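PDB 2DBY: GTP-binding protein from Thermus thermophilus, which binds GDP and probably acts as a ribosome-binding ATPase of the YchF/OLA1 subfamily of OBG GTPases. Local coordinates for residues D139-R151 against L163-Q175. Sequence-based numbering, arbitrary orientation.
Sequences DLATLERRLERLR and LLEAAEGLYVHLQ
Glu-168 OE1 takes two N-H groups of Arg-151, with NH1 at 2.9 Å lying nearly along the C-O bond and NH2 at 3.2 Å coming from above the carboxylate plane. This is an end-on salt bridge to one oxygen, which lies at the guanidinium's edge, while Leu-164 CD1 sits over one guanidinium face. Arg-151 gets there by setting CG anti to the backbone N (chi1 -158°) and bending at chi3. With an alanine at Glu-168 the guanidinium is likely to lose its carboxylate mate and swing off Leu-164, and Leu-147 CD2 its contact with the glutamate chain.

Further along, Tyr-171 OH donates to Glu-144 OE1 (2.8 Å) on the anti side of the carboxylate, whose plane is turned 74° from the ring. Gln-175 NE2 adds a weak bond to the same hydroxyl, and a water joins that nitrogen to Glu-144 OE1. Leu-147 CD1 lies over one ring face and Gln-175 CG over the other, each near the rim; the ring is a knob among Leu-140, Leu-143, Glu-144 and Leu-147.

Between these polar groups the helices run antiparallel, axes 9.3 Å apart at their closest, with knobs-into-holes packing consistent with the coiled coil predicted for much of this hairpin. Leu-143 fits among Ala-167, Leu-170, Tyr-171 and Leu-174; Leu-147 brings CD2 within 3.6 Å of Ala-167 CB. Phe-192 of helix 187-195 touches Leu-143 and Leu-170. Apolar knobs thus set the packing, and the flanking polar bonds probably help fix its register.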
loop_
_atom_site.group_PDB
_atom_site.type_symbol
_atom_site.label_atom_id
_atom_site.label_comp_id
_atom_site.label_asym_id
_atom_site.label_seq_id
_atom_site.Cartn_x
_atom_site.Cartn_y
_atom_site.Cartn_z
ATOM N N ASP A 139 -20.752 -6.792 1.972
ATOM C CA ASP A 139 -20.193 -7.450 3.158
ATOM C C ASP A 139 -21.279 -8.043 4.051
ATOM O O ASP A 139 -21.059 -9.102 4.664
ATOM C CB ASP A 139 -19.373 -6.466 3.988
ATOM C CG ASP A 139 -17.954 -6.276 3.446
ATOM O OD1 ASP A 139 -17.559 -7.028 2.531
ATOM O OD2 ASP A 139 -17.233 -5.393 3.960
ATOM N N LEU A 140 -22.422 -7.362 4.132
ATOM C CA LEU A 140 -23.524 -7.879 4.971
ATOM C C LEU A 140 -24.022 -9.181 4.356
ATOM O O LEU A 140 -24.291 -10.136 5.067
ATOM C CB LEU A 140 -24.658 -6.845 5.092
ATOM C CG LEU A 140 -24.296 -5.659 5.990
ATOM C CD1 LEU A 140 -25.308 -4.503 5.819
ATOM C CD2 LEU A 140 -24.305 -6.139 7.435
ATOM N N ALA A 141 -24.135 -9.224 3.027
ATOM C CA ALA A 141 -24.555 -10.450 2.357
ATOM C C ALA A 141 -23.526 -11.566 2.590
ATOM O O ALA A 141 -23.863 -12.728 2.815
ATOM C CB ALA A 141 -24.726 -10.182 0.847
ATOM N N THR A 142 -22.242 -11.218 2.519
ATOM C CA THR A 142 -21.203 -12.207 2.765
ATOM C C THR A 142 -21.310 -12.741 4.185
ATOM O O THR A 142 -21.204 -13.949 4.413
ATOM C CB THR A 142 -19.813 -11.588 2.592
ATOM O OG1 THR A 142 -19.648 -11.265 1.223
ATOM C CG2 THR A 142 -18.700 -12.564 3.040
ATOM N N LEU A 143 -21.515 -11.838 5.137
ATOM C CA LEU A 143 -21.623 -12.250 6.527
ATOM C C LEU A 143 -22.835 -13.154 6.743
ATOM O O LEU A 143 -22.745 -14.138 7.467
ATOM C CB LEU A 143 -21.725 -11.026 7.447
ATOM C CG LEU A 143 -20.371 -10.361 7.741
ATOM C CD1 LEU A 143 -20.587 -8.982 8.313
ATOM C CD2 LEU A 143 -19.583 -11.249 8.704
ATOM N N GLU A 144 -23.954 -12.823 6.110
ATOM C CA GLU A 144 -25.168 -13.638 6.283
ATOM C C GLU A 144 -24.874 -15.047 5.798
ATOM O O GLU A 144 -25.244 -16.027 6.452
ATOM C CB GLU A 144 -26.344 -13.007 5.511
ATOM C CG GLU A 144 -26.843 -11.708 6.196
ATOM C CD GLU A 144 -27.482 -10.679 5.266
ATOM O OE1 GLU A 144 -27.728 -9.543 5.735
ATOM O OE2 GLU A 144 -27.734 -10.991 4.079
ATOM N N ARG A 145 -24.197 -15.160 4.658
ATOM C CA ARG A 145 -23.864 -16.485 4.145
ATOM C C ARG A 145 -22.890 -17.215 5.064
ATOM O O ARG A 145 -23.061 -18.403 5.331
ATOM C CB ARG A 145 -23.263 -16.390 2.741
ATOM C CG ARG A 145 -24.248 -16.014 1.665
ATOM C CD ARG A 145 -23.589 -16.127 0.285
ATOM N NE ARG A 145 -22.650 -15.043 -0.003
ATOM C CZ ARG A 145 -23.004 -13.858 -0.499
ATOM N NH1 ARG A 145 -24.280 -13.592 -0.766
ATOM N NH2 ARG A 145 -22.084 -12.940 -0.744
ATOM N N ARG A 146 -21.867 -16.519 5.564
ATOM C CA ARG A 146 -20.907 -17.177 6.449
ATOM C C ARG A 146 -21.513 -17.560 7.798
ATOM O O ARG A 146 -21.193 -18.616 8.339
ATOM C CB ARG A 146 -19.673 -16.275 6.681
ATOM C CG ARG A 146 -18.855 -15.986 5.424
ATOM C CD ARG A 146 -18.561 -17.265 4.650
ATOM N NE ARG A 146 -17.631 -18.123 5.381
ATOM C CZ ARG A 146 -17.511 -19.429 5.178
ATOM N NH1 ARG A 146 -18.273 -20.037 4.271
ATOM N NH2 ARG A 146 -16.608 -20.119 5.865
ATOM N N LEU A 147 -22.389 -16.722 8.348
ATOM C CA LEU A 147 -22.995 -17.046 9.644
ATOM C C LEU A 147 -23.749 -18.366 9.553
ATOM O O LEU A 147 -23.679 -19.201 10.457
ATOM C CB LEU A 147 -23.942 -15.927 10.102
ATOM C CG LEU A 147 -23.272 -14.659 10.666
ATOM C CD1 LEU A 147 -24.287 -13.552 10.805
ATOM C CD2 LEU A 147 -22.644 -14.977 12.042
ATOM N N GLU A 148 -24.455 -18.562 8.447
ATOM C CA GLU A 148 -25.211 -19.800 8.257
ATOM C C GLU A 148 -24.279 -20.995 8.143
ATOM O O GLU A 148 -24.493 -22.008 8.801
ATOM C CB GLU A 148 -26.091 -19.712 7.003
ATOM C CG GLU A 148 -27.048 -18.521 7.008
ATOM C CD GLU A 148 -28.452 -18.860 6.521
ATOM O OE1 GLU A 148 -29.257 -17.918 6.328
ATOM O OE2 GLU A 148 -28.752 -20.062 6.340
ATOM N N ARG A 149 -23.254 -20.876 7.301
ATOM C CA ARG A 149 -22.284 -21.940 7.094
ATOM C C ARG A 149 -21.459 -22.242 8.337
ATOM O O ARG A 149 -21.305 -23.407 8.704
ATOM C CB ARG A 149 -21.330 -21.585 5.945
ATOM C CG ARG A 149 -21.876 -21.867 4.552
ATOM C CD ARG A 149 -21.266 -23.157 4.013
ATOM N NE ARG A 149 -21.497 -24.274 4.925
ATOM C CZ ARG A 149 -20.833 -25.425 4.897
ATOM N NH1 ARG A 149 -19.878 -25.628 3.997
ATOM N NH2 ARG A 149 -21.122 -26.375 5.776
ATOM N N LEU A 150 -20.930 -21.206 8.989
ATOM C CA LEU A 150 -20.112 -21.402 10.193
ATOM C C LEU A 150 -20.880 -22.009 11.362
ATOM O O LEU A 150 -20.317 -22.793 12.141
ATOM C CB LEU A 150 -19.484 -20.063 10.630
ATOM C CG LEU A 150 -18.337 -19.591 9.723
ATOM C CD1 LEU A 150 -17.969 -18.137 10.061
ATOM C CD2 LEU A 150 -17.116 -20.487 9.923
ATOM N N ARG A 151 -22.145 -21.641 11.514
ATOM C CA ARG A 151 -22.936 -22.177 12.617
ATOM C C ARG A 151 -23.095 -23.685 12.428
ATOM O O ARG A 151 -23.094 -24.444 13.394
ATOM C CB ARG A 151 -24.307 -21.513 12.682
ATOM C CG ARG A 151 -24.961 -21.608 14.067
ATOM C CD ARG A 151 -26.336 -20.972 14.064
ATOM N NE ARG A 151 -26.323 -19.621 13.508
ATOM C CZ ARG A 151 -25.799 -18.563 14.118
ATOM N NH1 ARG A 151 -25.246 -18.691 15.320
ATOM N NH2 ARG A 151 -25.811 -17.377 13.518
ATOM N N LEU A 163 -14.452 -18.303 14.589
ATOM C CA LEU A 163 -14.799 -17.521 13.407
ATOM C C LEU A 163 -16.282 -17.145 13.447
ATOM O O LEU A 163 -16.676 -16.037 13.068
ATOM C CB LEU A 163 -14.496 -18.313 12.126
ATOM C CG LEU A 163 -13.011 -18.344 11.738
ATOM C CD1 LEU A 163 -12.231 -19.259 12.686
ATOM C CD2 LEU A 163 -12.906 -18.842 10.302
ATOM N N LEU A 164 -17.120 -18.066 13.906
ATOM C CA LEU A 164 -18.549 -17.777 13.994
ATOM C C LEU A 164 -18.788 -16.604 14.961
ATOM O O LEU A 164 -19.580 -15.704 14.666
ATOM C CB LEU A 164 -19.323 -19.020 14.495
ATOM C CG LEU A 164 -20.809 -18.807 14.783
ATOM C CD1 LEU A 164 -21.573 -18.476 13.482
ATOM C CD2 LEU A 164 -21.376 -20.077 15.427
ATOM N N GLU A 165 -18.121 -16.620 16.121
ATOM C CA GLU A 165 -18.332 -15.554 17.104
ATOM C C GLU A 165 -17.807 -14.205 16.606
ATOM O O GLU A 165 -18.405 -13.149 16.864
ATOM C CB GLU A 165 -17.711 -15.940 18.438
ATOM C CG GLU A 165 -18.304 -17.270 18.990
ATOM C CD GLU A 165 -19.824 -17.306 18.911
ATOM O OE1 GLU A 165 -20.365 -17.874 17.929
ATOM O OE2 GLU A 165 -20.492 -16.744 19.812
ATOM N N ALA A 166 -16.712 -14.245 15.856
ATOM C CA ALA A 166 -16.176 -13.007 15.273
ATOM C C ALA A 166 -17.199 -12.470 14.262
ATOM O O ALA A 166 -17.484 -11.267 14.203
ATOM C CB ALA A 166 -14.851 -13.301 14.577
ATOM N N ALA A 167 -17.728 -13.368 13.439
ATOM C CA ALA A 167 -18.721 -12.982 12.437
ATOM C C ALA A 167 -19.965 -12.358 13.104
ATOM O O ALA A 167 -20.522 -11.379 12.589
ATOM C CB ALA A 167 -19.117 -14.208 11.585
ATOM N N GLU A 168 -20.392 -12.911 14.244
ATOM C CA GLU A 168 -21.570 -12.368 14.959
ATOM C C GLU A 168 -21.302 -10.910 15.329
ATOM O O GLU A 168 -22.179 -10.053 15.202
ATOM C CB GLU A 168 -21.828 -13.145 16.274
ATOM C CG GLU A 168 -22.195 -14.637 16.179
ATOM C CD GLU A 168 -23.641 -14.887 15.796
ATOM O OE1 GLU A 168 -24.075 -16.066 15.870
ATOM O OE2 GLU A 168 -24.341 -13.920 15.414
ATOM N N GLY A 169 -20.080 -10.638 15.795
ATOM C CA GLY A 169 -19.729 -9.284 16.214
ATOM C C GLY A 169 -19.647 -8.339 15.039
ATOM O O GLY A 169 -20.164 -7.229 15.092
ATOM N N LEU A 170 -18.995 -8.778 13.974
ATOM C CA LEU A 170 -18.875 -7.957 12.769
ATOM C C LEU A 170 -20.253 -7.662 12.209
ATOM O O LEU A 170 -20.496 -6.580 11.715
ATOM C CB LEU A 170 -18.007 -8.688 11.728
ATOM C CG LEU A 170 -16.504 -8.661 12.085
ATOM C CD1 LEU A 170 -15.754 -9.759 11.368
ATOM C CD2 LEU A 170 -15.939 -7.282 11.739
ATOM N N TYR A 171 -21.168 -8.628 12.284
ATOM C CA TYR A 171 -22.500 -8.380 11.733
ATOM C C TYR A 171 -23.211 -7.236 12.478
ATOM O O TYR A 171 -23.881 -6.417 11.862
ATOM C CB TYR A 171 -23.331 -9.655 11.771
ATOM C CG TYR A 171 -24.562 -9.578 10.890
ATOM C CD1 TYR A 171 -24.447 -9.489 9.504
ATOM C CD2 TYR A 171 -25.841 -9.628 11.447
ATOM C CE1 TYR A 171 -25.587 -9.459 8.689
ATOM C CE2 TYR A 171 -26.969 -9.592 10.651
ATOM C CZ TYR A 171 -26.836 -9.512 9.279
ATOM O OH TYR A 171 -27.954 -9.493 8.485
ATOM N N VAL A 172 -23.063 -7.183 13.797
ATOM C CA VAL A 172 -23.656 -6.096 14.582
ATOM C C VAL A 172 -23.075 -4.753 14.120
ATOM O O VAL A 172 -23.806 -3.769 13.924
ATOM C CB VAL A 172 -23.318 -6.255 16.083
ATOM C CG1 VAL A 172 -23.686 -4.974 16.863
ATOM C CG2 VAL A 172 -24.077 -7.446 16.637
ATOM N N HIS A 173 -21.749 -4.736 13.985
ATOM C CA HIS A 173 -20.987 -3.544 13.587
ATOM C C HIS A 173 -21.412 -3.035 12.199
ATOM O O HIS A 173 -21.704 -1.840 12.022
ATOM C CB HIS A 173 -19.494 -3.917 13.590
ATOM C CG HIS A 173 -18.556 -2.758 13.450
ATOM N ND1 HIS A 173 -18.309 -1.864 14.470
ATOM C CD2 HIS A 173 -17.723 -2.414 12.437
ATOM C CE1 HIS A 173 -17.353 -1.026 14.098
ATOM N NE2 HIS A 173 -16.983 -1.340 12.865
ATOM N N LEU A 174 -21.450 -3.930 11.217
ATOM C CA LEU A 174 -21.838 -3.531 9.871
ATOM C C LEU A 174 -23.307 -3.136 9.741
ATOM O O LEU A 174 -23.641 -2.239 8.962
ATOM C CB LEU A 174 -21.463 -4.611 8.854
ATOM C CG LEU A 174 -20.022 -4.434 8.333
ATOM C CD1 LEU A 174 -18.997 -4.854 9.425
ATOM C CD2 LEU A 174 -19.835 -5.323 7.101
ATOM N N GLN A 175 -24.177 -3.777 10.519
ATOM C CA GLN A 175 -25.591 -3.430 10.495
ATOM C C GLN A 175 -25.771 -1.999 11.034
ATOM O O GLN A 175 -26.789 -1.366 10.783
ATOM C CB GLN A 175 -26.411 -4.433 11.323
ATOM C CG GLN A 175 -26.795 -5.689 10.539
ATOM C CD GLN A 175 -27.702 -5.415 9.315
ATOM O OE1 GLN A 175 -28.114 -4.282 9.052
ATOM N NE2 GLN A 175 -28.001 -6.469 8.561
HETATM O O HOH W 1 -28.642 -6.622 6.013
#